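Terminase, large subunit (PDB 4DKW) drives viral DNA into empty capsids as an ATP-powered motor and, through the nuclease domain described here, cuts the genome to begin and end packaging. Local coordinates at residues A31-G35 against L100-Y104; A41-L45 against W77-V83. All blocks are in the same frame, centred on the assembly; numbering follows the deposited sequence.

Interaction 1 of 2, residues A31-G35 against L100-Y104; sequences AQDFG and LKTQY. With MG (magnesium ion), chain E.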
ATOM      1  N   ALA A  31       0.333   0.300   5.330  1.00 23.31           N
ATOM      2  CA  ALA A  31       1.603   0.417   4.642  1.00 24.71           C
ATOM      3  C   ALA A  31       1.933   1.871   4.348  1.00 28.12           C
ATOM      4  O   ALA A  31       1.038   2.719   4.247  1.00 24.56           O
ATOM      5  CB  ALA A  31       1.609  -0.417   3.379  1.00 24.73           C
ATOM      6  N   GLN A  32       3.227   2.141   4.202  1.00 29.98           N
ATOM      7  CA  GLN A  32       3.733   3.495   4.019  1.00 32.62           C
ATOM      8  C   GLN A  32       4.655   3.567   2.805  1.00 32.06           C
ATOM      9  O   GLN A  32       5.483   2.685   2.593  1.00 34.01           O
ATOM     10  CB  GLN A  32       4.513   3.932   5.269  1.00 29.47           C
ATOM     11  CG  GLN A  32       5.088   5.356   5.221  1.00 31.26           C
ATOM     12  CD  GLN A  32       4.024   6.443   5.357  1.00 31.14           C
ATOM     13  OE1 GLN A  32       3.085   6.312   6.146  1.00 34.72           O
ATOM     14  NE2 GLN A  32       4.173   7.523   4.594  1.00 28.34           N
ATOM     15  N   ASP A  33       4.495   4.611   2.000  1.00 28.92           N
ATOM     16  CA  ASP A  33       5.516   4.974   1.030  1.00 32.31           C
ATOM     17  C   ASP A  33       6.037   6.323   1.483  1.00 29.76           C
ATOM     18  O   ASP A  33       5.257   7.239   1.727  1.00 35.42           O
ATOM     19  CB  ASP A  33       4.967   5.057  -0.405  1.00 28.38           C
ATOM     20  CG  ASP A  33       6.064   5.315  -1.432  1.00 30.13           C
ATOM     21  OD1 ASP A  33       7.179   4.773  -1.263  1.00 36.87           O
ATOM     22  OD2 ASP A  33       5.832   6.064  -2.400  1.00 33.66           O
ATOM     23  N   PHE A  34       7.350   6.442   1.625  1.00 30.68           N
ATOM     24  CA  PHE A  34       7.925   7.689   2.113  1.00 36.18           C
ATOM     25  C   PHE A  34       8.032   8.696   0.974  1.00 34.38           C
ATOM     26  O   PHE A  34       8.136   8.309  -0.196  1.00 36.15           O
ATOM     27  CB  PHE A  34       9.292   7.453   2.764  1.00 34.25           C
ATOM     28  CG  PHE A  34       9.258   6.484   3.901  1.00 29.22           C
ATOM     29  CD1 PHE A  34       8.560   6.782   5.052  1.00 29.91           C
ATOM     30  CD2 PHE A  34       9.927   5.275   3.820  1.00 30.53           C
ATOM     31  CE1 PHE A  34       8.520   5.892   6.106  1.00 38.64           C
ATOM     32  CE2 PHE A  34       9.900   4.382   4.872  1.00 31.77           C
ATOM     33  CZ  PHE A  34       9.193   4.688   6.017  1.00 33.25           C
ATOM     34  N   GLY A  35       7.978   9.982   1.318  1.00 34.06           N
ATOM     35  CA  GLY A  35       8.086  11.043   0.329  1.00 37.47           C
ATOM     36  C   GLY A  35       7.925  12.453   0.871  1.00 45.87           C
ATOM     37  O   GLY A  35       7.029  12.720   1.671  1.00 42.76           O
ATOM     38  N   LEU A 100      13.950   6.726   8.377  1.00 67.19           N
ATOM     39  CA  LEU A 100      12.608   7.269   8.170  1.00 57.38           C
ATOM     40  C   LEU A 100      11.567   6.493   8.974  1.00 48.36           C
ATOM     41  O   LEU A 100      10.643   7.080   9.541  1.00 48.16           O
ATOM     42  CB  LEU A 100      12.237   7.248   6.685  1.00 54.08           C
ATOM     43  CG  LEU A 100      12.680   8.441   5.835  1.00 49.56           C
ATOM     44  CD1 LEU A 100      12.580   8.107   4.348  1.00 43.16           C
ATOM     45  CD2 LEU A 100      11.835   9.665   6.177  1.00 54.04           C
ATOM     46  N   LYS A 101      11.727   5.173   9.027  1.00 41.43           N
ATOM     47  CA  LYS A 101      10.825   4.323   9.796  1.00 45.90           C
ATOM     48  C   LYS A 101      10.854   4.704  11.277  1.00 46.46           C
ATOM     49  O   LYS A 101       9.828   4.635  11.960  1.00 47.10           O
ATOM     50  CB  LYS A 101      11.143   2.830   9.574  1.00 44.19           C
ATOM     51  CG  LYS A 101      11.771   2.106  10.759  1.00 49.55           C
ATOM     52  CD  LYS A 101      10.787   1.120  11.372  1.00 49.21           C
ATOM     53  CE  LYS A 101      11.215   0.665  12.776  1.00 52.29           C
ATOM     54  NZ  LYS A 101      12.424  -0.213  12.796  1.00 52.11           N
ATOM     55  N   THR A 102      12.024   5.131  11.752  1.00 50.30           N
ATOM     56  CA  THR A 102      12.214   5.573  13.134  1.00 48.53           C
ATOM     57  C   THR A 102      11.408   6.833  13.422  1.00 49.86           C
ATOM     58  O   THR A 102      10.755   6.939  14.457  1.00 51.13           O
ATOM     59  CB  THR A 102      13.707   5.839  13.445  1.00 51.81           C
ATOM     60  OG1 THR A 102      14.455   4.624  13.295  1.00 57.76           O
ATOM     61  CG2 THR A 102      13.889   6.378  14.863  1.00 45.70           C
ATOM     62  N   GLN A 103      11.457   7.786  12.497  1.00 51.63           N
ATOM     63  CA  GLN A 103      10.706   9.030  12.630  1.00 53.78           C
ATOM     64  C   GLN A 103       9.206   8.751  12.667  1.00 51.83           C
ATOM     65  O   GLN A 103       8.455   9.433  13.365  1.00 52.91           O
ATOM     66  CB  GLN A 103      11.021   9.976  11.467  1.00 62.44           C
ATOM     67  CG  GLN A 103      12.486  10.364  11.333  1.00 70.82           C
ATOM     68  CD  GLN A 103      12.762  11.157  10.067  1.00 77.41           C
ATOM     69  OE1 GLN A 103      11.835  11.614   9.391  1.00 82.02           O
ATOM     70  NE2 GLN A 103      14.042  11.314   9.733  1.00 80.25           N
ATOM     71  N   TYR A 104       8.777   7.746  11.906  1.00 47.97           N
ATOM     72  CA  TYR A 104       7.359   7.381  11.841  1.00 47.14           C
ATOM     73  C   TYR A 104       6.909   6.607  13.083  1.00 42.53           C
ATOM     74  O   TYR A 104       5.803   6.819  13.591  1.00 39.29           O
ATOM     75  CB  TYR A 104       7.058   6.610  10.550  1.00 38.69           C
ATOM     76  CG  TYR A 104       6.767   7.513   9.374  1.00 35.47           C
ATOM     77  CD1 TYR A 104       5.464   7.736   8.953  1.00 32.16           C
ATOM     78  CD2 TYR A 104       7.796   8.177   8.709  1.00 43.50           C
ATOM     79  CE1 TYR A 104       5.190   8.574   7.888  1.00 35.01           C
ATOM     80  CE2 TYR A 104       7.533   9.020   7.641  1.00 41.26           C
ATOM     81  CZ  TYR A 104       6.227   9.215   7.236  1.00 37.61           C
ATOM     82  OH  TYR A 104       5.959  10.055   6.177  1.00 39.89           O
TER
HETATM   83 MG    MG E 501       7.021   7.115  -3.771  1.00 36.78          MG
HETATM   84  O   HOH W   1       8.562   6.289  -2.811  1.00 30.00           O
HETATM   85  O   HOH W   2       7.832  10.836   4.216  1.00 40.09           O
HETATM   86  O   HOH W   3       7.818   8.496  -5.219  1.00 40.27           O

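Interaction 2 of 2, residues A41-L45 against W77-V83; sequences AHIQL and WANKIPV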
ATOM      1  N   ALA A  41       2.457   8.168   0.911  1.00 31.18           N
ATOM      2  CA  ALA A  41       1.159   7.507   1.016  1.00 28.17           C
ATOM      3  C   ALA A  41       1.095   6.607   2.243  1.00 27.34           C
ATOM      4  O   ALA A  41       2.053   5.902   2.557  1.00 33.83           O
ATOM      5  CB  ALA A  41       0.848   6.705  -0.254  1.00 22.29           C
ATOM      6  N   HIS A  42      -0.027   6.649   2.948  1.00 24.72           N
ATOM      7  CA  HIS A  42      -0.302   5.661   3.983  1.00 21.87           C
ATOM      8  C   HIS A  42      -1.628   4.981   3.651  1.00 29.39           C
ATOM      9  O   HIS A  42      -2.635   5.662   3.447  1.00 30.28           O
ATOM     10  CB  HIS A  42      -0.378   6.319   5.364  1.00 26.11           C
ATOM     11  CG  HIS A  42      -0.338   5.337   6.496  1.00 24.57           C
ATOM     12  ND1 HIS A  42       0.841   4.909   7.062  1.00 28.16           N
ATOM     13  CD2 HIS A  42      -1.329   4.678   7.138  1.00 21.29           C
ATOM     14  CE1 HIS A  42       0.573   4.035   8.017  1.00 26.90           C
ATOM     15  NE2 HIS A  42      -0.733   3.884   8.089  1.00 19.94           N
ATOM     16  N   ILE A  43      -1.628   3.650   3.580  1.00 28.75           N
ATOM     17  CA  ILE A  43      -2.824   2.907   3.181  1.00 25.52           C
ATOM     18  C   ILE A  43      -3.210   1.886   4.229  1.00 23.21           C
ATOM     19  O   ILE A  43      -2.415   1.542   5.096  1.00 22.38           O
ATOM     20  CB  ILE A  43      -2.648   2.184   1.815  1.00 20.83           C
ATOM     21  CG1 ILE A  43      -1.555   1.105   1.888  1.00 19.67           C
ATOM     22  CG2 ILE A  43      -2.331   3.202   0.710  1.00 16.87           C
ATOM     23  CD1 ILE A  43      -2.019  -0.340   2.288  1.00 14.92           C
ATOM     24  N   GLN A  44      -4.440   1.399   4.137  1.00 27.17           N
ATOM     25  CA  GLN A  44      -4.879   0.293   4.973  1.00 24.95           C
ATOM     26  C   GLN A  44      -5.560  -0.747   4.097  1.00 23.72           C
ATOM     27  O   GLN A  44      -6.446  -0.437   3.298  1.00 21.43           O
ATOM     28  CB  GLN A  44      -5.822   0.746   6.098  1.00 23.16           C
ATOM     29  CG  GLN A  44      -6.270  -0.401   7.007  1.00 18.50           C
ATOM     30  CD  GLN A  44      -6.984   0.086   8.252  1.00 23.68           C
ATOM     31  OE1 GLN A  44      -8.206   0.008   8.350  1.00 28.48           O
ATOM     32  NE2 GLN A  44      -6.220   0.602   9.209  1.00 24.44           N
ATOM     33  N   LEU A  45      -5.130  -1.985   4.265  1.00 17.80           N
ATOM     34  CA  LEU A  45      -5.619  -3.083   3.482  1.00 16.23           C
ATOM     35  C   LEU A  45      -6.325  -4.049   4.424  1.00 23.65           C
ATOM     36  O   LEU A  45      -5.828  -4.328   5.518  1.00 20.04           O
ATOM     37  CB  LEU A  45      -4.409  -3.747   2.829  1.00 21.81           C
ATOM     38  CG  LEU A  45      -4.510  -4.757   1.703  1.00 25.69           C
ATOM     39  CD1 LEU A  45      -5.217  -4.162   0.477  1.00 20.83           C
ATOM     40  CD2 LEU A  45      -3.097  -5.194   1.367  1.00 25.41           C
ATOM     41  N   TRP A  77      -7.649   5.733  11.901  1.00 38.99           N
ATOM     42  CA  TRP A  77      -7.692   4.369  11.370  1.00 30.39           C
ATOM     43  C   TRP A  77      -6.358   3.604  11.449  1.00 31.46           C
ATOM     44  O   TRP A  77      -6.344   2.364  11.474  1.00 36.01           O
ATOM     45  CB  TRP A  77      -8.299   4.311   9.946  1.00 27.91           C
ATOM     46  CG  TRP A  77      -7.771   5.302   8.930  1.00 30.69           C
ATOM     47  CD1 TRP A  77      -8.262   6.554   8.673  1.00 29.68           C
ATOM     48  CD2 TRP A  77      -6.678   5.108   8.012  1.00 33.85           C
ATOM     49  NE1 TRP A  77      -7.536   7.152   7.666  1.00 26.45           N
ATOM     50  CE2 TRP A  77      -6.563   6.287   7.242  1.00 27.03           C
ATOM     51  CE3 TRP A  77      -5.785   4.058   7.768  1.00 26.95           C
ATOM     52  CZ2 TRP A  77      -5.594   6.439   6.248  1.00 26.76           C
ATOM     53  CZ3 TRP A  77      -4.824   4.215   6.778  1.00 20.51           C
ATOM     54  CH2 TRP A  77      -4.733   5.395   6.037  1.00 23.32           C
ATOM     55  N   ALA A  78      -5.248   4.338  11.507  1.00 31.79           N
ATOM     56  CA  ALA A  78      -3.919   3.727  11.502  1.00 27.70           C
ATOM     57  C   ALA A  78      -3.459   3.257  12.884  1.00 30.76           C
ATOM     58  O   ALA A  78      -2.505   2.498  12.995  1.00 30.84           O
ATOM     59  CB  ALA A  78      -2.900   4.688  10.901  1.00 27.26           C
ATOM     60  N   ASN A  79      -4.131   3.719  13.935  1.00 32.53           N
ATOM     61  CA  ASN A  79      -3.720   3.423  15.304  1.00 33.92           C
ATOM     62  C   ASN A  79      -3.616   1.923  15.600  1.00 36.61           C
ATOM     63  O   ASN A  79      -4.572   1.177  15.389  1.00 36.77           O
ATOM     64  CB  ASN A  79      -4.671   4.098  16.295  1.00 34.84           C
ATOM     65  CG  ASN A  79      -4.134   4.104  17.706  1.00 40.43           C
ATOM     66  OD1 ASN A  79      -2.927   4.181  17.928  1.00 45.86           O
ATOM     67  ND2 ASN A  79      -5.034   4.022  18.672  1.00 43.23           N
ATOM     68  N   LYS A  80      -2.441   1.508  16.075  1.00 38.22           N
ATOM     69  CA  LYS A  80      -2.146   0.126  16.480  1.00 37.89           C
ATOM     70  C   LYS A  80      -2.026  -0.889  15.337  1.00 33.32           C
ATOM     71  O   LYS A  80      -1.782  -2.070  15.580  1.00 39.11           O
ATOM     72  CB  LYS A  80      -3.137  -0.371  17.545  1.00 35.80           C
ATOM     73  CG  LYS A  80      -2.844   0.118  18.944  1.00 47.50           C
ATOM     74  CD  LYS A  80      -4.031   0.871  19.521  1.00 62.86           C
ATOM     75  CE  LYS A  80      -5.304   0.037  19.486  1.00 74.33           C
ATOM     76  NZ  LYS A  80      -6.473   0.747  20.085  1.00 79.89           N
ATOM     77  N   ILE A  81      -2.178  -0.436  14.097  1.00 30.02           N
ATOM     78  CA  ILE A  81      -2.087  -1.334  12.941  1.00 27.41           C
ATOM     79  C   ILE A  81      -0.638  -1.445  12.461  1.00 24.85           C
ATOM     80  O   ILE A  81       0.013  -0.422  12.248  1.00 33.58           O
ATOM     81  CB  ILE A  81      -2.948  -0.814  11.777  1.00 26.16           C
ATOM     82  CG1 ILE A  81      -4.370  -0.501  12.257  1.00 27.15           C
ATOM     83  CG2 ILE A  81      -2.935  -1.791  10.633  1.00 19.72           C
ATOM     84  CD1 ILE A  81      -5.056  -1.648  12.990  1.00 32.04           C
ATOM     85  N   PRO A  82      -0.121  -2.680  12.299  1.00 31.11           N
ATOM     86  CA  PRO A  82       1.263  -2.849  11.828  1.00 31.43           C
ATOM     87  C   PRO A  82       1.458  -2.177  10.471  1.00 32.65           C
ATOM     88  O   PRO A  82       0.553  -2.227   9.633  1.00 29.51           O
ATOM     89  CB  PRO A  82       1.412  -4.368  11.682  1.00 28.71           C
ATOM     90  CG  PRO A  82       0.287  -4.956  12.470  1.00 33.48           C
ATOM     91  CD  PRO A  82      -0.823  -3.967  12.432  1.00 29.35           C
ATOM     92  N   VAL A  83       2.610  -1.550  10.260  1.00 29.89           N
ATOM     93  CA  VAL A  83       2.858  -0.807   9.027  1.00 28.01           C
ATOM     94  C   VAL A  83       4.021  -1.381   8.227  1.00 31.44           C
ATOM     95  O   VAL A  83       5.136  -1.505   8.740  1.00 34.07           O
ATOM     96  CB  VAL A  83       3.155   0.677   9.319  1.00 24.10           C
ATOM     97  CG1 VAL A  83       3.439   1.439   8.026  1.00 21.25           C
ATOM     98  CG2 VAL A  83       1.998   1.302  10.071  1.00 27.15           C
TER

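Interaction 1 of 2, residues A31-G35 against L100-Y104
With chi1 at -58°, the CG of Phe34 lies anti to its carbonyl carbon, and the ring reaches out from the end of strand 27-33 to helix 97-107, where Leu100 and Tyr104 meet it. Leu100 CB sits over one face, 3.9 Å from the ring centroid, in a CH-pi contact, while its CD1 methyl reaches back to Phe34 CB at 3.7 Å. The leading edge of the same ring meets Tyr104: Phe34 CE1 rests over the tyrosine face, toward the rim, 3.5 Å from Tyr104 CD2. The two ring planes meet obliquely, at 59°.

Gln32 crosses the Tyr104 ring at about a right angle. Its chain bends at chi2 (73°) and carries the amide over the CE1 rim of the tyrosine, tilted against it, on the same face that Phe34 covers, Gln32 CD lying 3.5 Å from Tyr104 CE1. That amide is held by partners other than the tyrosine: OE1 bonds to His42 of the next strand, and NE2 bonds to Gln40 and weakly to the backbone O of Asp33. Tyr104 OH also bonds to Gln40, and a water that donates to it at 2.8 Å accepts from Gly35 N, bridging helix to loop.

Between Gln32 and Phe34, Asp33 points away from the helix and binds magnesium through OD2 at 2.1 Å; its OD1 accepts a hydrogen bond from a water on the same metal. The contact thus packs a helix against the residues flanking a catalytic aspartate at the end of a strand, with Asp171 completing the protein ligands of this metal site in the RNase H-like nuclease fold.

Interaction 2 of 2, residues A41-L45 against W77-V83
Gln44 and His42 of strand 40-48 meet Trp77 where helix 67-78 ends, in the RNase H-like fold of the nuclease domain, as the chain turns back into the sheet through strand 82-84. The reversal is a type II beta turn from Ala78 to Ile81, closed by Ile81 N bonding to Ala78 O.

Gln44 leaves the strand with CG anti to its backbone N (chi1 -179°) and stays extended beyond CG, which carries the amide to the helix end. Its CB touches the rim atoms CZ3 and CE3 of the Trp77 six-membered ring obliquely, 3.7 Å from CZ3, and CD passes more loosely by CE3. At the tip the amide stands perpendicular to the indole plane. OE1 turns to Trp46 NE1, whereas NE2 donates to Trp77 O at 2.9 Å, approaching from above the carbonyl plane with a bent N-H...O angle of 140°. NE2 also bonds to Asp30 OD1 and packs against Ile81 CG1, so both polar ends of this buried amide are engaged.

The outer edge of the indole slides in beside His42. Trp77 CZ3 lies near the imidazole plane, 3.5 Å from His42 CD2, with the two ring planes inclined at 46°. Farther round the imidazole, the Ala78 methyl packs obliquely near NE2, and CE1 touches Val83 CG2 at 3.7 Å. Bonds to Asp30 OD2 at NE2 and to Gln32 at ND1 keep the ring from turning; with a carboxylate oxygen at one nitrogen and an amide oxygen at the other, it may tend toward its protonated form. Against the strand backbone, the rim of Trp77 comes closer still: CH2 lies 3.3 Å from His42 O, near the indole plane.

Both contacts lie on the same face of the mixed sheet, and interaction 2 is nested along the chain within the loop closed by interaction 1, but they hold different elements. Interaction 1 joins strand 27-33 and the loop after it to helix 97-107; interaction 2 joins strand 40-48 to the end of helix 67-78 and to strand 82-84. Interaction 2 is buried and uses a direct hydrogen bond and the rim of an indole. Interaction 1, only partly buried at the metal-bearing strand end, relies on apolar ring packing and a bridging water. Gln32 OE1 and His42 ND1, 2.8 Å apart, connect the two, as does the strand pairing of Asp33 N with Ala41 O beside the magnesium site.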